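Local coordinates for L-talarate/galactarate dehydratase (Salmonella typhimurium, PDB 2PP0), which dehydrates L-talarate and galactarate to 5-keto-4-deoxy-D-glucarate with one magnesium ion per subunit, and also epimerises L-talarate to galactarate, at residues V44-A47 / K48-T51; Y165-S168 / G169-H173; V198-N202 / C203-I207; R233-A236 / I237-G240. All coordinates share one frame; numbering follows the deposited sequence.

Overall arrangement
Contacts 1 to 4 follow one another along the chain. Contact 1 caps the short helix 47-50 near its start. Contact 2 is the turn after barrel strand 161-166, contact 3 leads from strand 194-197 into helix 203-217, and contact 4 is the first turns of helix 233-243. Contact 1 touches contacts 2 and 3, with centres about 12 Å and 11 Å away; Leu172 of contact 2 also packs on contact 3, centres about 15 Å apart. Contacts 3 and 4, about 12 Å apart by their centres, meet where two barrel helices pack. Contact 4 touches neither contact 1 nor contact 2. The substrate-binding turn of contact 1 is thereby packed against the barrel.

Contact 1 (V44-A47 / K48-T51)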
ATOM      1  N   VAL B  44     -35.881  -3.652   9.239  1.00 38.40           N
ATOM      2  CA  VAL B  44     -34.871  -4.687   9.405  1.00 38.47           C
ATOM      3  C   VAL B  44     -34.363  -4.772  10.837  1.00 38.86           C
ATOM      4  O   VAL B  44     -34.025  -3.758  11.452  1.00 38.89           O
ATOM      5  CB  VAL B  44     -33.664  -4.425   8.485  1.00 36.52           C
ATOM      6  CG1 VAL B  44     -32.626  -5.512   8.673  1.00 35.25           C
ATOM      7  CG2 VAL B  44     -34.124  -4.354   7.034  1.00 37.25           C
ATOM      8  N   SER B  45     -34.299  -5.989  11.363  1.00 39.29           N
ATOM      9  CA  SER B  45     -33.814  -6.178  12.717  1.00 40.44           C
ATOM     10  C   SER B  45     -33.009  -7.462  12.871  1.00 40.50           C
ATOM     11  O   SER B  45     -33.422  -8.532  12.418  1.00 41.34           O
ATOM     12  CB  SER B  45     -34.989  -6.163  13.707  1.00 42.18           C
ATOM     13  OG  SER B  45     -35.895  -7.222  13.466  1.00 45.94           O
ATOM     14  N   ASP B  46     -31.835  -7.333  13.484  1.00 40.46           N
ATOM     15  CA  ASP B  46     -30.968  -8.474  13.750  1.00 39.18           C
ATOM     16  C   ASP B  46     -31.064  -8.741  15.253  1.00 39.54           C
ATOM     17  O   ASP B  46     -31.999  -8.273  15.907  1.00 38.74           O
ATOM     18  CB  ASP B  46     -29.513  -8.173  13.350  1.00 39.24           C
ATOM     19  CG  ASP B  46     -29.018  -6.825  13.867  1.00 41.38           C
ATOM     20  OD1 ASP B  46     -29.354  -6.437  15.004  1.00 41.88           O
ATOM     21  OD2 ASP B  46     -28.269  -6.149  13.132  1.00 41.95           O
ATOM     22  N   ALA B  47     -30.104  -9.474  15.808  1.00 38.41           N
ATOM     23  CA  ALA B  47     -30.133  -9.777  17.237  1.00 38.10           C
ATOM     24  C   ALA B  47     -30.071  -8.533  18.130  1.00 38.26           C
ATOM     25  O   ALA B  47     -30.526  -8.565  19.276  1.00 39.74           O
ATOM     26  CB  ALA B  47     -28.996 -10.728  17.591  1.00 37.09           C
ATOM     27  N   LYS B  48     -29.505  -7.446  17.618  1.00 37.84           N
ATOM     28  CA  LYS B  48     -29.398  -6.212  18.397  1.00 38.47           C
ATOM     29  C   LYS B  48     -30.779  -5.663  18.749  1.00 38.84           C
ATOM     30  O   LYS B  48     -30.953  -4.995  19.772  1.00 37.74           O
ATOM     31  CB  LYS B  48     -28.601  -5.159  17.620  1.00 38.18           C
ATOM     32  CG  LYS B  48     -27.141  -5.537  17.395  1.00 37.93           C
ATOM     33  CD  LYS B  48     -26.365  -4.428  16.691  1.00 37.84           C
ATOM     34  CE  LYS B  48     -26.610  -4.401  15.183  1.00 39.03           C
ATOM     35  NZ  LYS B  48     -28.002  -4.042  14.787  1.00 39.75           N
ATOM     36  N   VAL B  49     -31.756  -5.949  17.893  1.00 38.57           N
ATOM     37  CA  VAL B  49     -33.123  -5.497  18.107  1.00 38.53           C
ATOM     38  C   VAL B  49     -33.881  -6.481  19.000  1.00 39.66           C
ATOM     39  O   VAL B  49     -34.591  -6.070  19.916  1.00 39.91           O
ATOM     40  CB  VAL B  49     -33.889  -5.360  16.769  1.00 38.63           C
ATOM     41  CG1 VAL B  49     -35.323  -4.906  17.031  1.00 36.99           C
ATOM     42  CG2 VAL B  49     -33.172  -4.378  15.856  1.00 37.07           C
ATOM     43  N   LEU B  50     -33.721  -7.777  18.735  1.00 39.38           N
ATOM     44  CA  LEU B  50     -34.403  -8.806  19.518  1.00 39.39           C
ATOM     45  C   LEU B  50     -33.950  -8.893  20.972  1.00 39.92           C
ATOM     46  O   LEU B  50     -34.639  -9.485  21.798  1.00 41.12           O
ATOM     47  CB  LEU B  50     -34.256 -10.177  18.849  1.00 40.14           C
ATOM     48  CG  LEU B  50     -35.293 -10.496  17.765  1.00 39.28           C
ATOM     49  CD1 LEU B  50     -35.153  -9.521  16.603  1.00 37.90           C
ATOM     50  CD2 LEU B  50     -35.117 -11.933  17.292  1.00 39.05           C
ATOM     51  N   THR B  51     -32.794  -8.313  21.287  1.00 39.87           N
ATOM     52  CA  THR B  51     -32.297  -8.321  22.661  1.00 37.64           C
ATOM     53  C   THR B  51     -32.640  -6.990  23.331  1.00 38.29           C
ATOM     54  O   THR B  51     -32.352  -6.785  24.511  1.00 37.76           O
ATOM     55  CB  THR B  51     -30.768  -8.513  22.723  1.00 37.31           C
ATOM     56  OG1 THR B  51     -30.119  -7.426  22.047  1.00 36.85           O
ATOM     57  CG2 THR B  51     -30.369  -9.842  22.089  1.00 36.39           C
TER
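With chi1 at 48°, Asp46 holds its carboxylate between its own backbone N and carbonyl carbon, and the Lys48 chain, bent at chi3 (-79°) and again at chi4, curls back until its ammonium group faces both oxygens. Lys48 NZ lies 2.7 Å from Asp46 OD2 and 2.8 Å from Asp46 OD1, each oxygen accepting through its syn lone pair, so the salt bridge is two-pronged. Asp46 OD1 has a second donor: Lys48 N approaches at 2.8 Å on its anti side, 29° out of the carboxylate plane. That is the capping bond of an N-cap residue, and together with the salt bridge it fixes the rotation of the carboxylate. The first helical turn is closed by Asp46 O, which accepts from Val49 N at 3.1 Å and weakly from Leu50 N. Thr51 OG1 donates to Ala47 O at 3.0 Å, beside a weak bond from Thr51 N. On another flank of the turn Val49 CG2 presses on Ser45 CB at 3.3 Å, tighter than ordinary van der Waals packing. Asp46, Ala47 and Lys48 all bind substrate, and a glycerol, probably from the crystallisation liquor, is hydrogen-bonded to Asp46 OD2, consistent with a pocket here. Gln54 OE1 is a further acceptor for Lys48 NZ. The turn joins strand 43-44 to helix 47-50 and leans on loops that follow barrel strands: Ser45 meets His173 after strand 161-166, Asp46 and Ala47 meet Asn228 and Gln230 after strand 223-226, and Leu50 touches Gln200 and Pro201 ahead of helix 203-217.

Contact 2 (Y165-S168 / G169-H173); sequences YNTS and GGFLH
Gly169 N points straight at the side-chain oxygen of Asn166. This bond to Asn166 OD1 is 2.8 Å long, nearly linear at 172°, and lies in the carbonyl plane on a lone pair. Asn166 can make it because its CG stands anti to the backbone N (chi1 171°), which carries the amide forward along the chain; the other end of the amide is held too, with ND2 donating to His349 ND1. Gly170 N comes next and closes the turn, binding Thr167 O at 3.0 Å from above the carbonyl plane. Ser168 and Gly169 occupy the two middle positions, with backbone angles of a type I beta turn. Phe171 then brings its ring back against the turn. The CD2 edge of the ring meets Ser168 O, 3.4 Å away and near the ring plane, while Thr167 O sits obliquely at 3.5 Å from the same carbon. Phe171 CE2 also packs on the methyl CG2 of Thr167 at 3.8 Å. Thr167 turns its methyl to the ring, while its hydroxyl is hydrogen-bonded to Glu348 OE2; Ser168 OG in turn is bonded to Glu351. Beyond Phe171, Leu172 leads to Lys197 and His173 to Val44. Strand 161-166 pairs in parallel with strand 346-349, and Asn166 has backbone bonds with Gly193 and Lys195, beside strand 194-197. The turn follows the C-terminal end of a strand of the enolase-superfamily barrel, the end at which the active site of this fold lies, and Thr167 touches the substrate-binding residues Lys195 and Glu348.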
ATOM      1  N   TYR B 165     -21.895 -13.964  -0.846  1.00 32.37           N
ATOM      2  CA  TYR B 165     -22.943 -14.582  -0.043  1.00 32.22           C
ATOM      3  C   TYR B 165     -24.015 -13.522   0.227  1.00 32.46           C
ATOM      4  O   TYR B 165     -23.733 -12.323   0.192  1.00 33.14           O
ATOM      5  CB  TYR B 165     -22.365 -15.128   1.277  1.00 32.21           C
ATOM      6  CG  TYR B 165     -21.996 -14.082   2.313  1.00 31.98           C
ATOM      7  CD1 TYR B 165     -22.949 -13.593   3.212  1.00 33.10           C
ATOM      8  CD2 TYR B 165     -20.698 -13.581   2.395  1.00 31.96           C
ATOM      9  CE1 TYR B 165     -22.617 -12.630   4.171  1.00 30.63           C
ATOM     10  CE2 TYR B 165     -20.352 -12.619   3.345  1.00 32.11           C
ATOM     11  CZ  TYR B 165     -21.317 -12.150   4.230  1.00 32.37           C
ATOM     12  OH  TYR B 165     -20.977 -11.205   5.173  1.00 32.02           O
ATOM     13  N   ASN B 166     -25.250 -13.949   0.470  1.00 33.86           N
ATOM     14  CA  ASN B 166     -26.310 -12.984   0.741  1.00 34.13           C
ATOM     15  C   ASN B 166     -26.644 -12.892   2.227  1.00 34.89           C
ATOM     16  O   ASN B 166     -26.620 -13.894   2.941  1.00 34.50           O
ATOM     17  CB  ASN B 166     -27.583 -13.325  -0.037  1.00 35.35           C
ATOM     18  CG  ASN B 166     -28.769 -12.466   0.391  1.00 37.09           C
ATOM     19  OD1 ASN B 166     -29.406 -12.732   1.410  1.00 36.79           O
ATOM     20  ND2 ASN B 166     -29.055 -11.424  -0.376  1.00 38.65           N
ATOM     21  N   THR B 167     -26.958 -11.676   2.673  1.00 35.71           N
ATOM     22  CA  THR B 167     -27.306 -11.404   4.070  1.00 36.18           C
ATOM     23  C   THR B 167     -28.748 -10.912   4.188  1.00 36.88           C
ATOM     24  O   THR B 167     -29.446 -11.237   5.152  1.00 37.68           O
ATOM     25  CB  THR B 167     -26.368 -10.328   4.667  1.00 36.01           C
ATOM     26  OG1 THR B 167     -25.050 -10.870   4.802  1.00 35.78           O
ATOM     27  CG2 THR B 167     -26.867  -9.864   6.034  1.00 34.63           C
ATOM     28  N   SER B 168     -29.177 -10.128   3.201  1.00 37.12           N
ATOM     29  CA  SER B 168     -30.523  -9.560   3.151  1.00 37.74           C
ATOM     30  C   SER B 168     -31.659 -10.523   3.478  1.00 38.56           C
ATOM     31  O   SER B 168     -32.605 -10.158   4.183  1.00 39.44           O
ATOM     32  CB  SER B 168     -30.786  -8.961   1.766  1.00 39.04           C
ATOM     33  OG  SER B 168     -29.972  -7.829   1.534  1.00 43.94           O
ATOM     34  N   GLY B 169     -31.576 -11.747   2.965  1.00 37.55           N
ATOM     35  CA  GLY B 169     -32.639 -12.708   3.203  1.00 38.43           C
ATOM     36  C   GLY B 169     -32.508 -13.602   4.422  1.00 39.75           C
ATOM     37  O   GLY B 169     -33.220 -14.606   4.528  1.00 40.47           O
ATOM     38  N   GLY B 170     -31.621 -13.253   5.348  1.00 39.10           N
ATOM     39  CA  GLY B 170     -31.450 -14.081   6.530  1.00 38.98           C
ATOM     40  C   GLY B 170     -31.609 -13.361   7.858  1.00 38.28           C
ATOM     41  O   GLY B 170     -31.066 -13.810   8.867  1.00 38.95           O
ATOM     42  N   PHE B 171     -32.353 -12.258   7.863  1.00 38.23           N
ATOM     43  CA  PHE B 171     -32.568 -11.473   9.082  1.00 38.66           C
ATOM     44  C   PHE B 171     -33.596 -12.073  10.045  1.00 39.42           C
ATOM     45  O   PHE B 171     -34.441 -12.883   9.649  1.00 38.97           O
ATOM     46  CB  PHE B 171     -32.953 -10.039   8.707  1.00 37.43           C
ATOM     47  CG  PHE B 171     -31.772  -9.157   8.389  1.00 37.76           C
ATOM     48  CD1 PHE B 171     -31.118  -8.458   9.400  1.00 37.52           C
ATOM     49  CD2 PHE B 171     -31.313  -9.023   7.078  1.00 38.88           C
ATOM     50  CE1 PHE B 171     -30.024  -7.630   9.113  1.00 37.59           C
ATOM     51  CE2 PHE B 171     -30.218  -8.200   6.777  1.00 38.06           C
ATOM     52  CZ  PHE B 171     -29.574  -7.502   7.798  1.00 38.12           C
ATOM     53  N   LEU B 172     -33.517 -11.654  11.311  1.00 39.97           N
ATOM     54  CA  LEU B 172     -34.387 -12.158  12.379  1.00 39.92           C
ATOM     55  C   LEU B 172     -35.861 -11.742  12.402  1.00 40.72           C
ATOM     56  O   LEU B 172     -36.648 -12.302  13.164  1.00 40.98           O
ATOM     57  CB  LEU B 172     -33.757 -11.848  13.742  1.00 39.17           C
ATOM     58  CG  LEU B 172     -32.620 -12.786  14.158  1.00 38.12           C
ATOM     59  CD1 LEU B 172     -31.885 -12.211  15.355  1.00 38.21           C
ATOM     60  CD2 LEU B 172     -33.187 -14.171  14.472  1.00 36.69           C
ATOM     61  N   HIS B 173     -36.241 -10.764  11.589  1.00 40.88           N
ATOM     62  CA  HIS B 173     -37.637 -10.337  11.549  1.00 41.34           C
ATOM     63  C   HIS B 173     -38.360 -11.152  10.477  1.00 41.96           C
ATOM     64  O   HIS B 173     -39.567 -11.011  10.272  1.00 43.40           O
ATOM     65  CB  HIS B 173     -37.718  -8.848  11.213  1.00 41.86           C
ATOM     66  CG  HIS B 173     -37.108  -8.498   9.891  1.00 42.86           C
ATOM     67  ND1 HIS B 173     -37.750  -8.720   8.691  1.00 43.02           N
ATOM     68  CD2 HIS B 173     -35.897  -7.976   9.580  1.00 42.01           C
ATOM     69  CE1 HIS B 173     -36.960  -8.350   7.698  1.00 42.10           C
ATOM     70  NE2 HIS B 173     -35.830  -7.897   8.210  1.00 43.04           N
TER

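Contact 3 (V198-N202 / C203-I207); sequences VGQPN and CAEDI
Asp206 reaches back from the first turn of its helix to grip the backbone of the preceding loop with one carboxylate oxygen. Asp206 OD2 accepts from Gln200 N at 3.0 Å, on the syn side and 16° out of the carboxylate plane. A second, weak bond comes to Asp206 OD2 from Gly199 N, short at 2.6 Å but strongly bent. One oxygen thus serves two successive N-H groups, Gln200 N well and Gly199 N only weakly, and the positive phi of Gly199 (96°) probably helps to bring the two to the same side. Val198 CB packs against the same Asp206 OD2 at 3.6 Å, while the Gln200 side chain slides past the carboxylate in the opposite direction. This loop is the link from a strand to the following helix of the barrel: it leaves strand 194-197, which carries the catalytic base Lys197, and enters helix 203-217. Asn202 is the N-cap of that helix. With its CG anti to the backbone N, Asn202 OD1 accepts the capping bond from Glu205 N (3.1 Å); the donor stands well above the amide plane and not on a lone pair. Asn202 O receives weak bonds as well, from Glu205 N at 3.2 Å and from Asp206 N at 3.5 Å. The Glu205 side chain starts over one face of the Asn202 amide, with CB 3.7 Å from Asn202 CG, then leads away to a salt bridge between OE2 and Arg208 NH1. Leu172, from the loop after strand 161-166, lies against the side chains of Gln200 and Asp206.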
ATOM      1  N   VAL B 198     -28.238 -14.884  13.808  1.00 35.52           N
ATOM      2  CA  VAL B 198     -28.547 -15.646  15.018  1.00 34.95           C
ATOM      3  C   VAL B 198     -28.294 -14.721  16.205  1.00 36.00           C
ATOM      4  O   VAL B 198     -28.104 -13.519  16.020  1.00 38.15           O
ATOM      5  CB  VAL B 198     -27.665 -16.916  15.157  1.00 34.55           C
ATOM      6  CG1 VAL B 198     -27.968 -17.894  14.027  1.00 34.64           C
ATOM      7  CG2 VAL B 198     -26.193 -16.542  15.160  1.00 31.88           C
ATOM      8  N   GLY B 199     -28.304 -15.265  17.419  1.00 37.09           N
ATOM      9  CA  GLY B 199     -28.052 -14.439  18.589  1.00 37.65           C
ATOM     10  C   GLY B 199     -29.269 -13.900  19.332  1.00 37.91           C
ATOM     11  O   GLY B 199     -29.127 -13.063  20.226  1.00 36.95           O
ATOM     12  N   GLN B 200     -30.462 -14.366  18.974  1.00 38.43           N
ATOM     13  CA  GLN B 200     -31.677 -13.909  19.649  1.00 39.74           C
ATOM     14  C   GLN B 200     -31.736 -14.550  21.037  1.00 40.30           C
ATOM     15  O   GLN B 200     -31.060 -15.545  21.302  1.00 40.49           O
ATOM     16  CB  GLN B 200     -32.924 -14.299  18.847  1.00 39.25           C
ATOM     17  CG  GLN B 200     -33.371 -15.748  19.018  1.00 39.99           C
ATOM     18  CD  GLN B 200     -34.577 -16.095  18.149  1.00 43.42           C
ATOM     19  OE1 GLN B 200     -34.436 -16.638  17.048  1.00 44.25           O
ATOM     20  NE2 GLN B 200     -35.769 -15.768  18.636  1.00 43.33           N
ATOM     21  N   PRO B 201     -32.546 -13.985  21.943  1.00 41.08           N
ATOM     22  CA  PRO B 201     -32.662 -14.538  23.295  1.00 41.95           C
ATOM     23  C   PRO B 201     -32.921 -16.044  23.284  1.00 42.57           C
ATOM     24  O   PRO B 201     -32.320 -16.797  24.052  1.00 41.70           O
ATOM     25  CB  PRO B 201     -33.833 -13.752  23.880  1.00 41.95           C
ATOM     26  CG  PRO B 201     -33.653 -12.401  23.251  1.00 41.66           C
ATOM     27  CD  PRO B 201     -33.354 -12.759  21.805  1.00 41.57           C
ATOM     28  N   ASN B 202     -33.815 -16.471  22.402  1.00 42.64           N
ATOM     29  CA  ASN B 202     -34.172 -17.880  22.286  1.00 43.83           C
ATOM     30  C   ASN B 202     -33.112 -18.642  21.484  1.00 44.63           C
ATOM     31  O   ASN B 202     -33.178 -18.694  20.254  1.00 45.73           O
ATOM     32  CB  ASN B 202     -35.531 -18.002  21.588  1.00 44.45           C
ATOM     33  CG  ASN B 202     -36.126 -19.388  21.704  1.00 44.86           C
ATOM     34  OD1 ASN B 202     -35.412 -20.374  21.903  1.00 46.72           O
ATOM     35  ND2 ASN B 202     -37.447 -19.474  21.564  1.00 46.26           N
ATOM     36  N   CYS B 203     -32.141 -19.232  22.176  1.00 44.68           N
ATOM     37  CA  CYS B 203     -31.080 -19.980  21.505  1.00 46.17           C
ATOM     38  C   CYS B 203     -31.630 -21.200  20.783  1.00 45.86           C
ATOM     39  O   CYS B 203     -31.049 -21.668  19.799  1.00 46.01           O
ATOM     40  CB  CYS B 203     -30.013 -20.424  22.509  1.00 46.81           C
ATOM     41  SG  CYS B 203     -28.960 -19.089  23.119  1.00 51.79           S
ATOM     42  N   ALA B 204     -32.749 -21.714  21.278  1.00 45.76           N
ATOM     43  CA  ALA B 204     -33.380 -22.889  20.686  1.00 45.46           C
ATOM     44  C   ALA B 204     -33.951 -22.588  19.302  1.00 44.84           C
ATOM     45  O   ALA B 204     -33.878 -23.419  18.396  1.00 45.35           O
ATOM     46  CB  ALA B 204     -34.486 -23.404  21.608  1.00 45.33           C
ATOM     47  N   GLU B 205     -34.509 -21.393  19.140  1.00 45.31           N
ATOM     48  CA  GLU B 205     -35.102 -20.996  17.867  1.00 45.08           C
ATOM     49  C   GLU B 205     -34.039 -20.714  16.802  1.00 44.88           C
ATOM     50  O   GLU B 205     -34.321 -20.805  15.604  1.00 45.01           O
ATOM     51  CB  GLU B 205     -35.995 -19.767  18.067  1.00 45.21           C
ATOM     52  CG  GLU B 205     -36.868 -19.405  16.868  1.00 47.69           C
ATOM     53  CD  GLU B 205     -37.724 -20.571  16.380  1.00 49.16           C
ATOM     54  OE1 GLU B 205     -38.255 -21.324  17.227  1.00 50.31           O
ATOM     55  OE2 GLU B 205     -37.876 -20.725  15.147  1.00 50.01           O
ATOM     56  N   ASP B 206     -32.827 -20.369  17.238  1.00 43.29           N
ATOM     57  CA  ASP B 206     -31.732 -20.097  16.306  1.00 41.51           C
ATOM     58  C   ASP B 206     -31.182 -21.407  15.754  1.00 41.95           C
ATOM     59  O   ASP B 206     -30.858 -21.507  14.566  1.00 43.51           O
ATOM     60  CB  ASP B 206     -30.600 -19.334  16.992  1.00 39.42           C
ATOM     61  CG  ASP B 206     -30.836 -17.842  17.021  1.00 39.53           C
ATOM     62  OD1 ASP B 206     -31.737 -17.369  16.299  1.00 38.23           O
ATOM     63  OD2 ASP B 206     -30.111 -17.139  17.758  1.00 39.38           O
ATOM     64  N   ILE B 207     -31.064 -22.405  16.622  1.00 41.30           N
ATOM     65  CA  ILE B 207     -30.573 -23.712  16.207  1.00 41.55           C
ATOM     66  C   ILE B 207     -31.600 -24.304  15.248  1.00 43.64           C
ATOM     67  O   ILE B 207     -31.245 -24.918  14.240  1.00 45.46           O
ATOM     68  CB  ILE B 207     -30.402 -24.662  17.417  1.00 41.36           C
ATOM     69  CG1 ILE B 207     -29.218 -24.207  18.273  1.00 40.21           C
ATOM     70  CG2 ILE B 207     -30.212 -26.101  16.938  1.00 41.04           C
ATOM     71  CD1 ILE B 207     -27.899 -24.148  17.521  1.00 42.26           C
TER

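Contact 4 (R233-A236 / I237-G240)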
ATOM      1  N   ARG B 233     -19.778 -14.588  26.696  1.00 34.88           N
ATOM      2  CA  ARG B 233     -18.785 -15.632  26.491  1.00 35.53           C
ATOM      3  C   ARG B 233     -19.275 -17.057  26.760  1.00 36.76           C
ATOM      4  O   ARG B 233     -18.899 -17.986  26.046  1.00 36.58           O
ATOM      5  CB  ARG B 233     -17.549 -15.345  27.339  1.00 33.66           C
ATOM      6  CG  ARG B 233     -16.851 -14.049  26.980  1.00 32.28           C
ATOM      7  CD  ARG B 233     -15.591 -13.892  27.803  1.00 29.98           C
ATOM      8  NE  ARG B 233     -14.814 -12.719  27.412  1.00 30.17           N
ATOM      9  CZ  ARG B 233     -13.693 -12.348  28.016  1.00 30.94           C
ATOM     10  NH1 ARG B 233     -13.227 -13.060  29.035  1.00 31.71           N
ATOM     11  NH2 ARG B 233     -13.039 -11.269  27.609  1.00 30.85           N
ATOM     12  N   GLU B 234     -20.110 -17.228  27.783  1.00 37.75           N
ATOM     13  CA  GLU B 234     -20.635 -18.550  28.135  1.00 38.59           C
ATOM     14  C   GLU B 234     -21.491 -19.130  27.013  1.00 38.21           C
ATOM     15  O   GLU B 234     -21.335 -20.291  26.623  1.00 38.30           O
ATOM     16  CB  GLU B 234     -21.488 -18.478  29.410  1.00 39.43           C
ATOM     17  CG  GLU B 234     -20.733 -18.215  30.707  1.00 42.05           C
ATOM     18  CD  GLU B 234     -20.112 -16.831  30.774  1.00 44.38           C
ATOM     19  OE1 GLU B 234     -20.764 -15.867  30.318  1.00 45.36           O
ATOM     20  OE2 GLU B 234     -18.978 -16.704  31.297  1.00 45.16           O
ATOM     21  N   THR B 235     -22.406 -18.313  26.506  1.00 37.27           N
ATOM     22  CA  THR B 235     -23.302 -18.742  25.445  1.00 37.54           C
ATOM     23  C   THR B 235     -22.553 -18.943  24.133  1.00 37.45           C
ATOM     24  O   THR B 235     -22.803 -19.907  23.413  1.00 37.70           O
ATOM     25  CB  THR B 235     -24.428 -17.716  25.244  1.00 37.45           C
ATOM     26  OG1 THR B 235     -25.095 -17.499  26.495  1.00 37.74           O
ATOM     27  CG2 THR B 235     -25.437 -18.220  24.226  1.00 36.21           C
ATOM     28  N   ALA B 236     -21.620 -18.042  23.842  1.00 37.15           N
ATOM     29  CA  ALA B 236     -20.836 -18.117  22.612  1.00 37.05           C
ATOM     30  C   ALA B 236     -20.127 -19.460  22.441  1.00 37.89           C
ATOM     31  O   ALA B 236     -20.187 -20.067  21.372  1.00 37.06           O
ATOM     32  CB  ALA B 236     -19.816 -16.982  22.577  1.00 34.02           C
ATOM     33  N   ILE B 237     -19.455 -19.932  23.488  1.00 39.29           N
ATOM     34  CA  ILE B 237     -18.746 -21.204  23.392  1.00 39.85           C
ATOM     35  C   ILE B 237     -19.706 -22.387  23.282  1.00 40.76           C
ATOM     36  O   ILE B 237     -19.467 -23.317  22.508  1.00 40.94           O
ATOM     37  CB  ILE B 237     -17.796 -21.423  24.595  1.00 40.30           C
ATOM     38  CG1 ILE B 237     -17.050 -22.752  24.432  1.00 40.80           C
ATOM     39  CG2 ILE B 237     -18.580 -21.417  25.899  1.00 40.90           C
ATOM     40  CD1 ILE B 237     -16.215 -22.841  23.167  1.00 40.60           C
ATOM     41  N   ARG B 238     -20.793 -22.342  24.047  1.00 41.65           N
ATOM     42  CA  ARG B 238     -21.788 -23.409  24.025  1.00 42.82           C
ATOM     43  C   ARG B 238     -22.448 -23.494  22.648  1.00 41.68           C
ATOM     44  O   ARG B 238     -22.598 -24.582  22.091  1.00 40.70           O
ATOM     45  CB  ARG B 238     -22.840 -23.170  25.113  1.00 44.63           C
ATOM     46  CG  ARG B 238     -23.960 -24.198  25.140  1.00 50.89           C
ATOM     47  CD  ARG B 238     -24.662 -24.225  26.498  1.00 54.56           C
ATOM     48  NE  ARG B 238     -25.056 -22.894  26.958  1.00 58.89           N
ATOM     49  CZ  ARG B 238     -25.935 -22.108  26.341  1.00 60.91           C
ATOM     50  NH1 ARG B 238     -26.527 -22.511  25.221  1.00 61.78           N
ATOM     51  NH2 ARG B 238     -26.224 -20.914  26.846  1.00 61.97           N
ATOM     52  N   MET B 239     -22.837 -22.351  22.096  1.00 40.90           N
ATOM     53  CA  MET B 239     -23.443 -22.343  20.771  1.00 40.39           C
ATOM     54  C   MET B 239     -22.396 -22.750  19.737  1.00 41.10           C
ATOM     55  O   MET B 239     -22.712 -23.410  18.750  1.00 42.90           O
ATOM     56  CB  MET B 239     -23.995 -20.956  20.436  1.00 39.45           C
ATOM     57  CG  MET B 239     -25.316 -20.638  21.122  1.00 37.37           C
ATOM     58  SD  MET B 239     -26.666 -21.693  20.553  1.00 34.37           S
ATOM     59  CE  MET B 239     -27.486 -20.580  19.421  1.00 35.07           C
ATOM     60  N   GLY B 240     -21.148 -22.360  19.979  1.00 40.69           N
ATOM     61  CA  GLY B 240     -20.071 -22.691  19.062  1.00 40.03           C
ATOM     62  C   GLY B 240     -19.821 -24.182  18.964  1.00 39.73           C
ATOM     63  O   GLY B 240     -19.560 -24.703  17.881  1.00 39.78           O
TER
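This is a local contact within one helix, 233-243, which connects strands 223-226 and 251-252 in a beta-alpha-beta unit of the barrel: side chains of Thr235, Arg238 and Met239 meet three and four residues apart. The backbone makes the regular i to i+4 bonds: Met239 N to Thr235 O at 2.8 Å and Gly240 N to Ala236 O at 2.8 Å, with a longer one from Ile237 N to Arg233 O. The bond from Arg238 N to Glu234 O is weak. A bend at chi3 (50°) folds Arg238 back over the helix, which sets one face of its guanidinium over Thr235 CA. Arg238 NH2 packs on Thr235 CG2 at 3.8 Å. Met239 runs beside Thr235, both pointing the same way, with Met239 CG 3.9 Å from Thr235 CG2. The first torsion of Ile237 brings its CG2 against Glu234 O at 3.1 Å. Asp232, just ahead of the helix, accepts from Thr235 N through OD1; Arg233, in the first turn, forms a salt bridge with Asp259. Toward helix 203-217, Thr235 and Met239 pack on Cys203, and Met239 continues onto Asp206 and Ile207; toward helix 260-269, Ala236 and Ile237 touch Leu266, so the helix lies between its two barrel neighbours.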